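Local atomic coordinates of putative integron gene cassette protein (PDB entry 3FUY), a protein that is of unknown function, encoded by a mobile integron gene cassette from a salt-marsh metagenome, and has an alpha/beta fold that may offer an interaction site. Residues B[47-52]-B[94-99]; B[104-109]-B[148-153]; B[109-114]-B[153-158]; B[115-120]-B[157-162]. All coordinates share one frame; numbering follows the deposited sequence.

Interaction 1: B[47-52]-B[94-99]; sequences VLRIGR and IRCVDI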
loop_
_atom_site.group_PDB
_atom_site.type_symbol
_atom_site.label_atom_id
_atom_site.label_comp_id
_atom_site.label_asym_id
_atom_site.label_seq_id
_atom_site.Cartn_x
_atom_site.Cartn_y
_atom_site.Cartn_z
ATOM N N VAL B 47 4.616 4.415 10.676
ATOM C CA VAL B 47 4.721 3.029 10.281
ATOM C C VAL B 47 4.328 2.125 11.446
ATOM O O VAL B 47 4.830 2.263 12.557
ATOM C CB VAL B 47 6.143 2.676 9.808
ATOM C CG1 VAL B 47 6.206 1.217 9.384
ATOM C CG2 VAL B 47 6.572 3.596 8.644
ATOM N N LEU B 48 3.439 1.180 11.176
ATOM C CA LEU B 48 3.117 0.150 12.140
ATOM C C LEU B 48 3.841 -1.160 11.795
ATOM O O LEU B 48 3.751 -1.667 10.668
ATOM C CB LEU B 48 1.614 -0.071 12.196
ATOM C CG LEU B 48 1.155 -1.248 13.053
ATOM C CD1 LEU B 48 1.566 -1.035 14.521
ATOM C CD2 LEU B 48 -0.347 -1.399 12.918
ATOM N N ARG B 49 4.577 -1.690 12.768
ATOM C CA ARG B 49 5.291 -2.958 12.594
ATOM C C ARG B 49 4.922 -3.947 13.684
ATOM O O ARG B 49 4.945 -3.605 14.866
ATOM C CB ARG B 49 6.796 -2.734 12.661
ATOM C CG ARG B 49 7.417 -2.315 11.365
ATOM C CD ARG B 49 8.919 -2.085 11.515
ATOM N NE ARG B 49 9.516 -1.815 10.207
ATOM C CZ ARG B 49 10.404 -2.604 9.611
ATOM N NH1 ARG B 49 10.831 -3.710 10.222
ATOM N NH2 ARG B 49 10.876 -2.278 8.411
ATOM N N ILE B 50 4.584 -5.170 13.294
ATOM C CA ILE B 50 4.444 -6.236 14.263
ATOM C C ILE B 50 5.780 -6.995 14.254
ATOM O O ILE B 50 5.891 -8.090 13.712
ATOM C CB ILE B 50 3.269 -7.158 13.925
ATOM C CG1 ILE B 50 2.040 -6.350 13.453
ATOM C CG2 ILE B 50 2.939 -8.044 15.110
ATOM C CD1 ILE B 50 1.534 -5.296 14.470
ATOM N N GLY B 51 6.787 -6.371 14.844
ATOM C CA GLY B 51 8.176 -6.744 14.638
ATOM C C GLY B 51 8.594 -8.100 15.179
ATOM O O GLY B 51 9.203 -8.902 14.466
ATOM N N ARG B 52 8.262 -8.374 16.431
ATOM C CA ARG B 52 8.798 -9.574 17.077
ATOM C C ARG B 52 8.223 -10.872 16.516
ATOM O O ARG B 52 8.969 -11.800 16.203
ATOM C CB ARG B 52 8.609 -9.523 18.592
ATOM C CG ARG B 52 9.509 -10.527 19.337
ATOM C CD ARG B 52 9.510 -10.284 20.844
ATOM N NE ARG B 52 10.164 -11.369 21.591
ATOM C CZ ARG B 52 9.998 -11.575 22.896
ATOM N NH1 ARG B 52 9.208 -10.774 23.597
ATOM N NH2 ARG B 52 10.621 -12.585 23.502
ATOM N N ILE B 94 6.006 11.431 15.588
ATOM C CA ILE B 94 6.027 9.975 15.662
ATOM C C ILE B 94 6.585 9.416 14.345
ATOM O O ILE B 94 6.408 10.022 13.282
ATOM C CB ILE B 94 4.633 9.401 15.975
ATOM C CG1 ILE B 94 4.738 7.945 16.401
ATOM C CG2 ILE B 94 3.677 9.558 14.773
ATOM C CD1 ILE B 94 3.450 7.403 17.053
ATOM N N ARG B 95 7.275 8.280 14.408
ATOM C CA ARG B 95 7.772 7.648 13.185
ATOM C C ARG B 95 7.212 6.254 13.022
ATOM O O ARG B 95 6.728 5.877 11.948
ATOM C CB ARG B 95 9.305 7.583 13.185
ATOM C CG ARG B 95 9.980 8.928 13.237
ATOM C CD ARG B 95 9.533 9.855 12.098
ATOM N NE ARG B 95 10.225 11.132 12.213
ATOM C CZ ARG B 95 9.741 12.305 11.826
ATOM N NH1 ARG B 95 8.527 12.403 11.270
ATOM N NH2 ARG B 95 10.478 13.390 12.005
ATOM N N CYS B 96 7.276 5.476 14.098
ATOM C CA CYS B 96 6.937 4.066 14.007
ATOM C C CYS B 96 6.400 3.575 15.343
ATOM O O CYS B 96 6.842 4.012 16.408
ATOM C CB CYS B 96 8.181 3.250 13.601
ATOM S SG CYS B 96 7.973 1.447 13.648
ATOM N N VAL B 97 5.432 2.679 15.279
ATOM C CA VAL B 97 5.009 1.942 16.458
ATOM C C VAL B 97 5.312 0.492 16.147
ATOM O O VAL B 97 4.734 -0.094 15.226
ATOM C CB VAL B 97 3.498 2.097 16.735
ATOM C CG1 VAL B 97 3.070 1.175 17.881
ATOM C CG2 VAL B 97 3.167 3.540 17.035
ATOM N N ASP B 98 6.255 -0.070 16.889
ATOM C CA ASP B 98 6.611 -1.470 16.752
ATOM C C ASP B 98 5.984 -2.274 17.888
ATOM O O ASP B 98 6.331 -2.099 19.069
ATOM C CB ASP B 98 8.134 -1.627 16.727
ATOM C CG ASP B 98 8.571 -3.037 16.381
ATOM O OD1 ASP B 98 7.750 -3.959 16.510
ATOM O OD2 ASP B 98 9.738 -3.219 15.972
ATOM N N ILE B 99 5.054 -3.151 17.529
ATOM C CA ILE B 99 4.337 -3.937 18.513
ATOM C C ILE B 99 4.985 -5.307 18.731
ATOM O O ILE B 99 5.285 -6.012 17.777
ATOM C CB ILE B 99 2.863 -4.141 18.106
ATOM C CG1 ILE B 99 2.123 -2.797 18.105
ATOM C CG2 ILE B 99 2.176 -5.151 19.042
ATOM C CD1 ILE B 99 0.656 -2.930 17.864
HETATM O O HOH W 1 8.439 -5.947 18.218
#
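Asp98 reaches from strand 94-99 to the loop that follows strand 47-49. Its CB lies 4.2 Å from Arg49 O, and CG, anti to the backbone N (chi1 -172°), comes up beside Arg49 CB. At the tip Asp98 OD1 accepts the N-H of Gly51 (Asp98 OD1 to Gly51 N 3.1 Å), on the syn side but 30° out of the carboxylate plane; the angle at the hydrogen, 137°, shows a bent bond. Asp98 OD2 lies alongside Gly51 CA at 4.1 Å. A water bound to Asp98 OD1 at 2.7 Å extends this grip weakly to Arg52 N. The carboxylate thus holds the chain where it leaves the strand.

Before the loop the backbones pair in parallel, with bonds from Val47 N to Arg95 O, Val97 N to Val47 O, Arg49 N to Val97 O and Ile99 N to Arg49 O (2.7 Å). On the sheet face carrying Leu48 and Val97, Leu48 CD1 packs on Ile99 CD1 at 3.9 Å, and Ile50 CD1 meets Ile99 CB at 4.0 Å, the two isoleucines lying alongside. Helix 59-79 covers this face through Ile62 and Cys65. Two parallel neighbouring strands joined through that intervening helix make a beta-alpha-beta crossover, here inside a mixed sheet.

Interaction 2: B[104-109]-B[148-153]; sequences TYNAMV and SCVTQF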
loop_
_atom_site.group_PDB
_atom_site.type_symbol
_atom_site.label_atom_id
_atom_site.label_comp_id
_atom_site.label_asym_id
_atom_site.label_seq_id
_atom_site.Cartn_x
_atom_site.Cartn_y
_atom_site.Cartn_z
ATOM N N THR B 104 3.412 -10.972 26.065
ATOM C CA THR B 104 2.467 -9.945 26.483
ATOM C C THR B 104 2.371 -8.885 25.397
ATOM O O THR B 104 3.143 -8.893 24.432
ATOM C CB THR B 104 2.922 -9.242 27.745
ATOM O OG1 THR B 104 4.294 -8.855 27.584
ATOM C CG2 THR B 104 2.773 -10.162 28.953
ATOM N N TYR B 105 1.436 -7.965 25.578
ATOM C CA TYR B 105 1.212 -6.893 24.618
ATOM C C TYR B 105 2.066 -5.664 24.945
ATOM O O TYR B 105 1.823 -4.962 25.922
ATOM C CB TYR B 105 -0.279 -6.556 24.589
ATOM C CG TYR B 105 -0.785 -5.899 23.325
ATOM C CD1 TYR B 105 -0.512 -6.440 22.064
ATOM C CD2 TYR B 105 -1.562 -4.759 23.393
ATOM C CE1 TYR B 105 -1.003 -5.844 20.903
ATOM C CE2 TYR B 105 -2.063 -4.160 22.250
ATOM C CZ TYR B 105 -1.773 -4.703 21.008
ATOM O OH TYR B 105 -2.273 -4.085 19.884
ATOM N N ASN B 106 3.084 -5.438 24.127
ATOM C CA ASN B 106 3.999 -4.320 24.286
ATOM C C ASN B 106 4.161 -3.511 22.998
ATOM O O ASN B 106 3.956 -4.029 21.886
ATOM C CB ASN B 106 5.368 -4.834 24.719
ATOM C CG ASN B 106 5.265 -5.856 25.827
ATOM O OD1 ASN B 106 5.022 -7.040 25.581
ATOM N ND2 ASN B 106 5.402 -5.395 27.057
ATOM N N ALA B 107 4.530 -2.242 23.149
ATOM C CA ALA B 107 4.852 -1.422 21.993
ATOM C C ALA B 107 6.068 -0.545 22.229
ATOM O O ALA B 107 6.277 -0.012 23.327
ATOM C CB ALA B 107 3.639 -0.559 21.567
HETATM N N MSE B 108 6.863 -0.391 21.179
HETATM C CA MSE B 108 7.953 0.567 21.178
HETATM C C MSE B 108 7.624 1.698 20.191
HETATM O O MSE B 108 7.474 1.463 18.988
HETATM C CB MSE B 108 9.268 -0.135 20.790
HETATM C CG MSE B 108 10.459 0.799 20.680
HETATM SE SE MSE B 108 11.033 1.545 22.393
HETATM C CE MSE B 108 11.710 -0.093 23.241
ATOM N N VAL B 109 7.504 2.917 20.702
ATOM C CA VAL B 109 7.215 4.081 19.871
ATOM C C VAL B 109 8.475 4.876 19.551
ATOM O O VAL B 109 9.120 5.400 20.456
ATOM C CB VAL B 109 6.227 5.032 20.569
ATOM C CG1 VAL B 109 5.850 6.174 19.601
ATOM C CG2 VAL B 109 4.992 4.258 21.039
ATOM N N SER B 148 -4.454 -2.428 27.053
ATOM C CA SER B 148 -3.649 -3.381 27.824
ATOM C C SER B 148 -2.254 -3.530 27.233
ATOM O O SER B 148 -1.665 -4.602 27.288
ATOM C CB SER B 148 -4.310 -4.758 27.883
ATOM O OG SER B 148 -5.598 -4.670 28.447
ATOM N N CYS B 149 -1.736 -2.456 26.656
ATOM C CA CYS B 149 -0.406 -2.473 26.081
ATOM C C CYS B 149 0.544 -1.700 26.994
ATOM O O CYS B 149 0.184 -0.642 27.514
ATOM C CB CYS B 149 -0.420 -1.829 24.691
ATOM S SG CYS B 149 1.217 -1.726 23.935
ATOM N N VAL B 150 1.746 -2.227 27.185
ATOM C CA VAL B 150 2.764 -1.529 27.970
ATOM C C VAL B 150 3.721 -0.880 26.989
ATOM O O VAL B 150 4.271 -1.557 26.133
ATOM C CB VAL B 150 3.566 -2.486 28.867
ATOM C CG1 VAL B 150 4.710 -1.740 29.531
ATOM C CG2 VAL B 150 2.655 -3.136 29.909
ATOM N N THR B 151 3.929 0.422 27.134
ATOM C CA THR B 151 4.616 1.204 26.115
ATOM C C THR B 151 5.996 1.689 26.560
ATOM O O THR B 151 6.201 2.043 27.715
ATOM C CB THR B 151 3.727 2.410 25.683
ATOM O OG1 THR B 151 2.467 1.925 25.207
ATOM C CG2 THR B 151 4.383 3.240 24.591
ATOM N N GLN B 152 6.949 1.675 25.637
ATOM C CA GLN B 152 8.224 2.350 25.833
ATOM C C GLN B 152 8.466 3.216 24.612
ATOM O O GLN B 152 7.826 3.023 23.566
ATOM C CB GLN B 152 9.360 1.330 25.954
ATOM C CG GLN B 152 9.157 0.277 27.035
ATOM C CD GLN B 152 9.141 0.848 28.440
ATOM O OE1 GLN B 152 9.731 1.899 28.717
ATOM N NE2 GLN B 152 8.471 0.147 29.348
ATOM N N PHE B 153 9.398 4.159 24.705
ATOM C CA PHE B 153 9.740 4.920 23.507
ATOM C C PHE B 153 11.242 5.127 23.331
ATOM O O PHE B 153 12.021 4.972 24.273
ATOM C CB PHE B 153 8.997 6.265 23.451
ATOM C CG PHE B 153 9.504 7.287 24.423
ATOM C CD1 PHE B 153 10.324 8.317 24.003
ATOM C CD2 PHE B 153 9.152 7.228 25.756
ATOM C CE1 PHE B 153 10.794 9.264 24.910
ATOM C CE2 PHE B 153 9.615 8.173 26.664
ATOM C CZ PHE B 153 10.437 9.195 26.243
HETATM O O HOH W 2 0.623 -5.859 28.286
#
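Four backbone hydrogen bonds join Tyr105, Ala107 and Val109 to Val150 and Gln152, pairing the parallel strands of a beta-alpha-beta unit whose helix is 121-138. The straightest runs from Val109 N to Gln152 O (2.9 Å, 172° at the hydrogen) and lies in the carbonyl plane. Gln152 N to Ala107 O, Ala107 N to Val150 O and Val150 N to Tyr105 O continue the pairing back toward residues 105 and 149. At that end a water donates to both Tyr105 O and Ser148 O, at 2.8 Å each, bridging the two segments.

Outward from the backbone, Val109 CG2 and Thr151 CG2 meet at 3.7 Å on the face shared with Ala107 and Phe153. Thr151 turns its hydroxyl to Lys68 of helix 59-79, which covers this side. On the other face Met108, a selenomethionine bent at chi2 and chi3, folds back across Gln152 and brings its methyl CE to 3.9 Å from Gln152 CB. With SG anti to the backbone N (chi1 177°), Cys149 reaches across to Ala107, its sulfur 3.6 Å from Ala107 CB. The same sulfur makes an oblique contact with the Tyr105 ring, and Cys149 CB approaches Tyr105 CD2 to 3.4 Å.

Interaction 3: B[109-114]-B[153-158]; sequences VYVDLI and FEMKLR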
loop_
_atom_site.group_PDB
_atom_site.type_symbol
_atom_site.label_atom_id
_atom_site.label_comp_id
_atom_site.label_asym_id
_atom_site.label_seq_id
_atom_site.Cartn_x
_atom_site.Cartn_y
_atom_site.Cartn_z
ATOM N N VAL B 109 7.504 2.917 20.702
ATOM C CA VAL B 109 7.215 4.081 19.871
ATOM C C VAL B 109 8.475 4.876 19.551
ATOM O O VAL B 109 9.120 5.400 20.456
ATOM C CB VAL B 109 6.227 5.032 20.569
ATOM C CG1 VAL B 109 5.850 6.174 19.601
ATOM C CG2 VAL B 109 4.992 4.258 21.039
ATOM N N TYR B 110 8.821 4.957 18.268
ATOM C CA TYR B 110 9.968 5.741 17.805
ATOM C C TYR B 110 9.530 7.145 17.430
ATOM O O TYR B 110 8.675 7.319 16.549
ATOM C CB TYR B 110 10.603 5.086 16.569
ATOM C CG TYR B 110 11.167 3.735 16.854
ATOM C CD1 TYR B 110 10.382 2.596 16.745
ATOM C CD2 TYR B 110 12.490 3.593 17.280
ATOM C CE1 TYR B 110 10.900 1.348 17.037
ATOM C CE2 TYR B 110 13.013 2.360 17.564
ATOM C CZ TYR B 110 12.225 1.241 17.444
ATOM O OH TYR B 110 12.771 0.012 17.721
ATOM N N VAL B 111 10.121 8.137 18.081
ATOM C CA VAL B 111 9.777 9.528 17.859
ATOM C C VAL B 111 11.060 10.262 17.521
ATOM O O VAL B 111 12.140 9.822 17.909
ATOM C CB VAL B 111 9.136 10.160 19.112
ATOM C CG1 VAL B 111 7.917 9.368 19.529
ATOM C CG2 VAL B 111 10.149 10.204 20.284
ATOM N N ASP B 112 10.941 11.346 16.764
ATOM C CA ASP B 112 12.060 12.244 16.493
ATOM C C ASP B 112 11.790 13.513 17.286
ATOM O O ASP B 112 10.653 13.993 17.311
ATOM C CB ASP B 112 12.124 12.644 15.003
ATOM C CG ASP B 112 12.752 11.579 14.099
ATOM O OD1 ASP B 112 13.152 10.497 14.572
ATOM O OD2 ASP B 112 12.843 11.840 12.874
ATOM N N LEU B 113 12.819 14.059 17.930
ATOM C CA LEU B 113 12.745 15.405 18.485
ATOM C C LEU B 113 13.564 16.311 17.575
ATOM O O LEU B 113 14.768 16.103 17.399
ATOM C CB LEU B 113 13.300 15.476 19.915
ATOM C CG LEU B 113 13.290 16.870 20.562
ATOM C CD1 LEU B 113 11.897 17.233 21.062
ATOM C CD2 LEU B 113 14.301 16.967 21.710
ATOM N N ILE B 114 12.916 17.305 16.987
ATOM C CA ILE B 114 13.606 18.216 16.075
ATOM C C ILE B 114 13.741 19.606 16.683
ATOM O O ILE B 114 12.741 20.268 16.942
ATOM C CB ILE B 114 12.888 18.305 14.703
ATOM C CG1 ILE B 114 12.618 16.904 14.145
ATOM C CG2 ILE B 114 13.720 19.115 13.718
ATOM C CD1 ILE B 114 11.739 16.895 12.882
ATOM N N PHE B 153 9.398 4.159 24.705
ATOM C CA PHE B 153 9.740 4.920 23.507
ATOM C C PHE B 153 11.242 5.127 23.331
ATOM O O PHE B 153 12.021 4.972 24.273
ATOM C CB PHE B 153 8.997 6.265 23.451
ATOM C CG PHE B 153 9.504 7.287 24.423
ATOM C CD1 PHE B 153 10.324 8.317 24.003
ATOM C CD2 PHE B 153 9.152 7.228 25.756
ATOM C CE1 PHE B 153 10.794 9.264 24.910
ATOM C CE2 PHE B 153 9.615 8.173 26.664
ATOM C CZ PHE B 153 10.437 9.195 26.243
ATOM N N GLU B 154 11.631 5.457 22.105
ATOM C CA GLU B 154 12.991 5.887 21.799
ATOM C C GLU B 154 12.901 7.199 21.055
ATOM O O GLU B 154 12.105 7.342 20.108
ATOM C CB GLU B 154 13.728 4.869 20.921
ATOM C CG GLU B 154 14.314 3.684 21.657
ATOM C CD GLU B 154 15.248 2.870 20.772
ATOM O OE1 GLU B 154 15.731 3.422 19.756
ATOM O OE2 GLU B 154 15.491 1.680 21.083
HETATM N N MSE B 155 13.736 8.145 21.461
HETATM C CA MSE B 155 13.730 9.473 20.886
HETATM C C MSE B 155 15.035 9.797 20.153
HETATM O O MSE B 155 16.104 9.889 20.760
HETATM C CB MSE B 155 13.489 10.494 21.987
HETATM C CG MSE B 155 13.473 11.921 21.504
HETATM SE SE MSE B 155 12.765 13.088 22.915
HETATM C CE MSE B 155 11.676 11.781 23.795
ATOM N N LYS B 156 14.935 9.967 18.843
ATOM C CA LYS B 156 16.066 10.377 18.027
ATOM C C LYS B 156 16.112 11.899 18.008
ATOM O O LYS B 156 15.068 12.561 17.939
ATOM C CB LYS B 156 15.905 9.819 16.601
ATOM C CG LYS B 156 17.094 10.054 15.705
ATOM C CD LYS B 156 16.865 9.542 14.290
ATOM C CE LYS B 156 16.724 8.040 14.256
ATOM N NZ LYS B 156 16.329 7.579 12.893
ATOM N N LEU B 157 17.313 12.462 18.085
ATOM C CA LEU B 157 17.472 13.909 18.089
ATOM C C LEU B 157 17.956 14.414 16.731
ATOM O O LEU B 157 18.869 13.847 16.130
ATOM C CB LEU B 157 18.448 14.334 19.186
ATOM C CG LEU B 157 18.265 13.641 20.536
ATOM C CD1 LEU B 157 19.472 13.884 21.467
ATOM C CD2 LEU B 157 16.977 14.110 21.189
ATOM N N ARG B 158 17.333 15.480 16.246
ATOM C CA ARG B 158 17.704 16.061 14.964
ATOM C C ARG B 158 17.849 17.548 15.154
ATOM O O ARG B 158 17.250 18.127 16.053
ATOM C CB ARG B 158 16.626 15.790 13.890
ATOM C CG ARG B 158 16.481 14.322 13.495
ATOM C CD ARG B 158 15.422 14.129 12.419
ATOM N NE ARG B 158 15.314 12.739 11.966
ATOM C CZ ARG B 158 16.155 12.159 11.111
ATOM N NH1 ARG B 158 17.164 12.859 10.600
ATOM N NH2 ARG B 158 15.983 10.886 10.754
HETATM O O HOH W 3 14.833 -0.959 20.231
HETATM O O HOH W 4 14.055 9.249 12.187
#
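Charged groups of Asp112 and Arg158 meet across two parallel strands, the central part of the strand pairing in a beta-alpha-beta unit. Arg158 NE donates to Asp112 OD2 at 2.8 Å. The acceptor lies near the guanidinium plane, yet the donor stands above the carboxylate, 62° out of its plane. Arg95 also forms a salt bridge with OD2, so two arginines share one oxygen, which would probably favour the ionised acid. A water joins Asp112 OD1, Lys156 NZ and Arg158 NH2, while Lys156 NZ has its own salt bridge to Asp177.

Five backbone bonds hold the strands in register. They alternate in direction from Glu154 N to Val109 O through Arg158 N to Leu113 O; the straightest along its acceptor is Leu113 N to Lys156 O (2.7 Å, C=O...N angle 177°).

Apolar contacts lie on the face bearing Val111, Leu113, Met155 and Leu157, covered by helix 121-138. Val111 CG2, set between the backbone N and the carbonyl carbon (chi1 -57° for CG1), packs 3.8 Å from Met155 CB. Leu113 CB touches the selenium of Met155, and Leu113 CD2 meets Leu157 CD2 at 3.9 Å. On the other face Glu154 lies beside Tyr110, its OE1 3.6 Å from Tyr110 CE2.

Interaction 4: B[115-120]-B[157-162]; sequences VGTGAS and LREELL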
loop_
_atom_site.group_PDB
_atom_site.type_symbol
_atom_site.label_atom_id
_atom_site.label_comp_id
_atom_site.label_asym_id
_atom_site.label_seq_id
_atom_site.Cartn_x
_atom_site.Cartn_y
_atom_site.Cartn_z
ATOM N N VAL B 115 14.982 20.040 16.922
ATOM C CA VAL B 115 15.243 21.395 17.403
ATOM C C VAL B 115 15.902 22.230 16.309
ATOM O O VAL B 115 16.420 21.693 15.337
ATOM C CB VAL B 115 16.127 21.420 18.682
ATOM C CG1 VAL B 115 15.429 20.709 19.831
ATOM C CG2 VAL B 115 17.481 20.791 18.413
ATOM N N GLY B 116 15.868 23.547 16.465
ATOM C CA GLY B 116 16.435 24.439 15.465
ATOM C C GLY B 116 17.954 24.409 15.502
ATOM O O GLY B 116 18.545 24.338 16.577
ATOM N N THR B 117 18.586 24.455 14.333
ATOM C CA THR B 117 20.046 24.448 14.251
ATOM C C THR B 117 20.669 25.496 15.180
ATOM O O THR B 117 21.787 25.312 15.668
ATOM C CB THR B 117 20.550 24.682 12.807
ATOM O OG1 THR B 117 19.846 25.788 12.231
ATOM C CG2 THR B 117 20.315 23.451 11.939
ATOM N N GLY B 118 19.937 26.579 15.432
ATOM C CA GLY B 118 20.455 27.679 16.230
ATOM C C GLY B 118 20.184 27.598 17.723
ATOM O O GLY B 118 20.184 28.618 18.420
ATOM N N ALA B 119 19.967 26.387 18.225
ATOM C CA ALA B 119 19.691 26.193 19.648
ATOM C C ALA B 119 20.969 25.936 20.437
ATOM O O ALA B 119 21.841 25.189 19.995
ATOM C CB ALA B 119 18.704 25.048 19.850
ATOM N N SER B 120 21.070 26.547 21.613
ATOM C CA SER B 120 22.246 26.377 22.458
ATOM C C SER B 120 22.213 25.065 23.241
ATOM O O SER B 120 21.155 24.477 23.448
ATOM C CB SER B 120 22.395 27.557 23.426
ATOM O OG SER B 120 21.416 27.515 24.453
ATOM N N LEU B 157 17.313 12.462 18.085
ATOM C CA LEU B 157 17.472 13.909 18.089
ATOM C C LEU B 157 17.956 14.414 16.731
ATOM O O LEU B 157 18.869 13.847 16.130
ATOM C CB LEU B 157 18.448 14.334 19.186
ATOM C CG LEU B 157 18.265 13.641 20.536
ATOM C CD1 LEU B 157 19.472 13.884 21.467
ATOM C CD2 LEU B 157 16.977 14.110 21.189
ATOM N N ARG B 158 17.333 15.480 16.246
ATOM C CA ARG B 158 17.704 16.061 14.964
ATOM C C ARG B 158 17.849 17.548 15.154
ATOM O O ARG B 158 17.250 18.127 16.053
ATOM C CB ARG B 158 16.626 15.790 13.890
ATOM C CG ARG B 158 16.481 14.322 13.495
ATOM C CD ARG B 158 15.422 14.129 12.419
ATOM N NE ARG B 158 15.314 12.739 11.966
ATOM C CZ ARG B 158 16.155 12.159 11.111
ATOM N NH1 ARG B 158 17.164 12.859 10.600
ATOM N NH2 ARG B 158 15.983 10.886 10.754
ATOM N N GLU B 159 18.648 18.171 14.303
ATOM C CA GLU B 159 18.627 19.614 14.208
ATOM C C GLU B 159 18.429 19.968 12.742
ATOM O O GLU B 159 18.868 19.245 11.841
ATOM C CB GLU B 159 19.886 20.257 14.801
ATOM C CG GLU B 159 21.140 20.183 13.948
ATOM C CD GLU B 159 22.336 20.883 14.611
ATOM O OE1 GLU B 159 22.303 22.124 14.775
ATOM O OE2 GLU B 159 23.312 20.187 14.964
ATOM N N GLU B 160 17.723 21.065 12.517
ATOM C CA GLU B 160 17.343 21.475 11.186
ATOM C C GLU B 160 17.106 22.962 11.244
ATOM O O GLU B 160 16.703 23.487 12.271
ATOM C CB GLU B 160 16.047 20.775 10.768
ATOM C CG GLU B 160 16.132 19.259 10.700
ATOM C CD GLU B 160 16.806 18.771 9.433
ATOM O OE1 GLU B 160 17.255 19.618 8.633
ATOM O OE2 GLU B 160 16.893 17.541 9.239
ATOM N N LEU B 161 17.358 23.652 10.140
ATOM C CA LEU B 161 16.990 25.044 10.061
ATOM C C LEU B 161 15.489 25.063 9.812
ATOM O O LEU B 161 15.032 24.689 8.732
ATOM C CB LEU B 161 17.743 25.720 8.916
ATOM C CG LEU B 161 17.585 27.235 8.797
ATOM C CD1 LEU B 161 17.962 27.914 10.100
ATOM C CD2 LEU B 161 18.437 27.760 7.646
ATOM N N LEU B 162 14.719 25.487 10.806
ATOM C CA LEU B 162 13.275 25.303 10.759
ATOM C C LEU B 162 12.570 26.210 9.743
ATOM O O LEU B 162 11.405 25.984 9.397
ATOM C CB LEU B 162 12.665 25.489 12.146
ATOM C CG LEU B 162 13.164 24.552 13.244
ATOM C CD1 LEU B 162 12.344 24.795 14.479
ATOM C CD2 LEU B 162 13.066 23.099 12.830
#
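Two first torsions bring Thr117 and Glu159 together. In Thr117 (chi1 47°) OG1 sits between the backbone N and the carbonyl carbon, which leaves CG2 beside the N and aimed at the backbone of the partner strand, 3.3 Å from Glu160 C. In Glu159 (chi1 77°) CG takes the same kind of place between N and carbonyl carbon. From there the chain is extended at chi2, running past the Thr117 methyl (Glu159 CG to Thr117 CG2 3.9 Å), and OE1 arrives 3.3 Å from Thr117 CA. OE1 is also close to Thr117 O, but both are acceptors; its polar partner is Arg124 of helix 121-138, in a salt bridge. Farther on, Thr117 crosses Leu161, with OG1 3.6 Å from Leu161 CD1.

The backbones here finish the parallel pairing. Val115 N donates to Arg158 O at 3.1 Å, nearly straight, and Glu160 N returns a more bent bond to Val115 O. The last bond, Thr117 N to Glu160 O (3.0 Å), is bent to a like degree; what sets it apart is its donor, 59° out of the carbonyl plane. That departure coincides with the type I turn from Gly116 to Ala119, closed by Ala119 N to Gly116 O, in which the chain leaves the sheet. Ser120 then takes the N-cap position before helix 121-138. Beside the turn, Leu162 CG rests 4.0 Å from Gly116 CA.

The chemistry implies a strand end held mainly by main-chain bonds and light apolar contact, while the carboxylate of Glu159 ties the edge strand to the crossover helix of this beta-alpha-beta unit.

Overall arrangement
All four contacts lie in one mixed sheet. Interactions 2, 3 and 4 follow the same pair of strands, 106-116 and 150-160, from one end to the other: interactions 2 and 3 share Val109 and Phe153, interactions 3 and 4 share Leu157 and Arg158, and the centres of interactions 2 and 4 are about 29 Å apart. Interaction 1 joins this pair through strand 91-100, the neighbour of 106-116. Asp98 O lies 2.8 Å from Met108 N, a probable hydrogen bond to interaction 2. Toward interaction 3, Arg95 NE reaches Asp112 OD2 at 2.8 Å, and Arg95 and Cys96 both face Tyr110 in a classic beta bulge.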